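Local atomic coordinates of transcription regulator PadR N-terminal domain-containing protein (Streptococcus mutans, PDB entry 3L7W), a protein that probably acts as a PadR-family transcription factor, binding DNA through a winged helix-turn-helix domain. Residues A[10-15]-A[46-50]. Numbering follows the deposited sequence.
Sequences IEYLIL and ILKKL
The flat group here is the carboxylate of Glu11, and one of its faces is covered by Leu50, whose CD2 lies above Glu11 CD at 4.0 Å. Lys49 NZ donates to Glu11 OE2 at 2.8 Å from the syn side, 32° out of the carboxylate plane, on the face that carries Leu50 CD2. The other oxygen, Glu11 OE1, accepts from a water at 2.8 Å, and that water in turn accepts from Lys49 NZ, so salt bridge and water bridge close a small ring that should limit rotation of the carboxylate. The lysine runs extended from its backbone as far as CE, and the bend at chi4 (-68°) puts NZ where it reaches both Glu11 OE2 and the water. Below the salt bridge the packing is aliphatic. Ile46 CG2 sits in the fork between Glu11 and Ile14, 3.6 Å from Glu11 CG and equally close to Ile14 CD1. Further round, Ile14 CG2 presses on Leu47 CD2 at 3.5 Å, a snug fit, and also meets Leu50 CD1 at 3.7 Å. Leu15 CD1 touches the same methyl, Leu50 CD1, at 3.6 Å. The two helix segments cross at -71°. Helix 40-52 is probably the DNA-recognition helix of the winged-helix fold, and this contact seats its inner side on helix 7-20. Helix 25-32 completes the three-helix core, with Ile28 touching both Ile14 and Leu47, while Leu56, at the start of the first wing strand, packs on Ile14, Leu15, Leu47 and Leu50. Behind helix 7-20, Leu15 also touches the long helix 75-100, and Tyr2 of the second subunit packs on Glu11.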
loop_
_atom_site.group_PDB
_atom_site.type_symbol
_atom_site.label_atom_id
_atom_site.label_comp_id
_atom_site.label_asym_id
_atom_site.label_seq_id
_atom_site.Cartn_x
_atom_site.Cartn_y
_atom_site.Cartn_z
ATOM N N ILE A 10 -6.222 6.091 0.345
ATOM C CA ILE A 10 -6.798 7.197 1.113
ATOM C C ILE A 10 -8.317 7.179 0.991
ATOM O O ILE A 10 -9.036 7.416 1.964
ATOM C CB ILE A 10 -6.297 8.551 0.597
ATOM C CG1 ILE A 10 -4.769 8.651 0.736
ATOM C CG2 ILE A 10 -6.999 9.714 1.324
ATOM C CD1 ILE A 10 -4.319 9.083 2.087
ATOM N N GLU A 11 -8.799 6.909 -0.219
ATOM C CA GLU A 11 -10.233 6.850 -0.476
ATOM C C GLU A 11 -10.821 5.747 0.372
ATOM O O GLU A 11 -11.794 5.954 1.087
ATOM C CB GLU A 11 -10.516 6.597 -1.959
ATOM C CG GLU A 11 -10.257 7.820 -2.826
ATOM C CD GLU A 11 -10.397 7.547 -4.308
ATOM O OE1 GLU A 11 -10.849 6.451 -4.675
ATOM O OE2 GLU A 11 -10.054 8.429 -5.108
ATOM N N TYR A 12 -10.209 4.572 0.292
ATOM C CA TYR A 12 -10.579 3.461 1.150
ATOM C C TYR A 12 -10.678 3.944 2.589
ATOM O O TYR A 12 -11.701 3.776 3.241
ATOM C CB TYR A 12 -9.555 2.331 1.011
ATOM C CG TYR A 12 -9.801 1.133 1.886
ATOM C CD1 TYR A 12 -11.073 0.619 2.051
ATOM C CD2 TYR A 12 -8.748 0.499 2.531
ATOM C CE1 TYR A 12 -11.294 -0.476 2.843
ATOM C CE2 TYR A 12 -8.953 -0.595 3.325
ATOM C CZ TYR A 12 -10.229 -1.081 3.478
ATOM O OH TYR A 12 -10.444 -2.177 4.262
ATOM N N LEU A 13 -9.629 4.582 3.083
ATOM C CA LEU A 13 -9.628 5.031 4.474
ATOM C C LEU A 13 -10.770 6.002 4.745
ATOM O O LEU A 13 -11.461 5.891 5.742
ATOM C CB LEU A 13 -8.284 5.671 4.838
ATOM C CG LEU A 13 -7.135 4.641 4.880
ATOM C CD1 LEU A 13 -5.809 5.345 4.978
ATOM C CD2 LEU A 13 -7.305 3.691 6.045
ATOM N N ILE A 14 -10.950 6.973 3.860
ATOM C CA ILE A 14 -11.995 7.961 4.060
ATOM C C ILE A 14 -13.346 7.275 4.156
ATOM O O ILE A 14 -14.078 7.460 5.121
ATOM C CB ILE A 14 -12.052 8.960 2.908
ATOM C CG1 ILE A 14 -10.837 9.894 2.963
ATOM C CG2 ILE A 14 -13.338 9.751 2.985
ATOM C CD1 ILE A 14 -10.624 10.681 1.706
ATOM N N LEU A 15 -13.674 6.478 3.148
ATOM C CA LEU A 15 -14.950 5.779 3.157
ATOM C C LEU A 15 -15.073 4.913 4.397
ATOM O O LEU A 15 -16.132 4.854 5.016
ATOM C CB LEU A 15 -15.096 4.933 1.902
ATOM C CG LEU A 15 -15.930 5.531 0.769
ATOM C CD1 LEU A 15 -15.914 7.045 0.783
ATOM C CD2 LEU A 15 -15.505 4.972 -0.578
ATOM N N ILE A 46 -9.805 14.824 -2.591
ATOM C CA ILE A 46 -10.197 13.428 -2.586
ATOM C C ILE A 46 -11.595 13.276 -2.004
ATOM O O ILE A 46 -12.460 12.629 -2.608
ATOM C CB ILE A 46 -9.187 12.562 -1.849
ATOM C CG1 ILE A 46 -7.865 12.579 -2.617
ATOM C CG2 ILE A 46 -9.720 11.162 -1.717
ATOM C CD1 ILE A 46 -6.776 11.712 -1.995
ATOM N N LEU A 47 -11.825 13.893 -0.848
ATOM C CA LEU A 47 -13.180 13.978 -0.299
ATOM C C LEU A 47 -14.158 14.472 -1.354
ATOM O O LEU A 47 -15.231 13.900 -1.532
ATOM C CB LEU A 47 -13.213 14.902 0.917
ATOM C CG LEU A 47 -12.538 14.266 2.127
ATOM C CD1 LEU A 47 -12.179 15.312 3.166
ATOM C CD2 LEU A 47 -13.458 13.203 2.690
ATOM N N LYS A 48 -13.778 15.524 -2.071
ATOM C CA LYS A 48 -14.672 16.098 -3.080
ATOM C C LYS A 48 -14.947 15.077 -4.178
ATOM O O LYS A 48 -16.094 14.840 -4.561
ATOM C CB LYS A 48 -14.082 17.389 -3.667
ATOM C CG LYS A 48 -14.991 18.110 -4.658
ATOM C CD LYS A 48 -14.594 19.583 -4.786
ATOM C CE LYS A 48 -15.164 20.239 -6.042
ATOM N NZ LYS A 48 -14.346 19.930 -7.259
ATOM N N LYS A 49 -13.882 14.456 -4.663
ATOM C CA LYS A 49 -13.989 13.406 -5.664
ATOM C C LYS A 49 -14.997 12.338 -5.227
ATOM O O LYS A 49 -15.853 11.920 -6.007
ATOM C CB LYS A 49 -12.605 12.793 -5.866
ATOM C CG LYS A 49 -12.532 11.569 -6.750
ATOM C CD LYS A 49 -11.076 11.127 -6.841
ATOM C CE LYS A 49 -10.892 10.017 -7.852
ATOM N NZ LYS A 49 -11.548 8.766 -7.396
ATOM N N LEU A 50 -14.893 11.908 -3.971
ATOM C CA LEU A 50 -15.726 10.815 -3.466
ATOM C C LEU A 50 -17.145 11.289 -3.393
ATOM O O LEU A 50 -18.081 10.521 -3.579
ATOM C CB LEU A 50 -15.270 10.365 -2.075
ATOM C CG LEU A 50 -13.950 9.577 -2.102
ATOM C CD1 LEU A 50 -13.504 9.218 -0.706
ATOM C CD2 LEU A 50 -14.113 8.318 -2.952
HETATM O O HOH W 1 -10.920 6.084 -7.466
#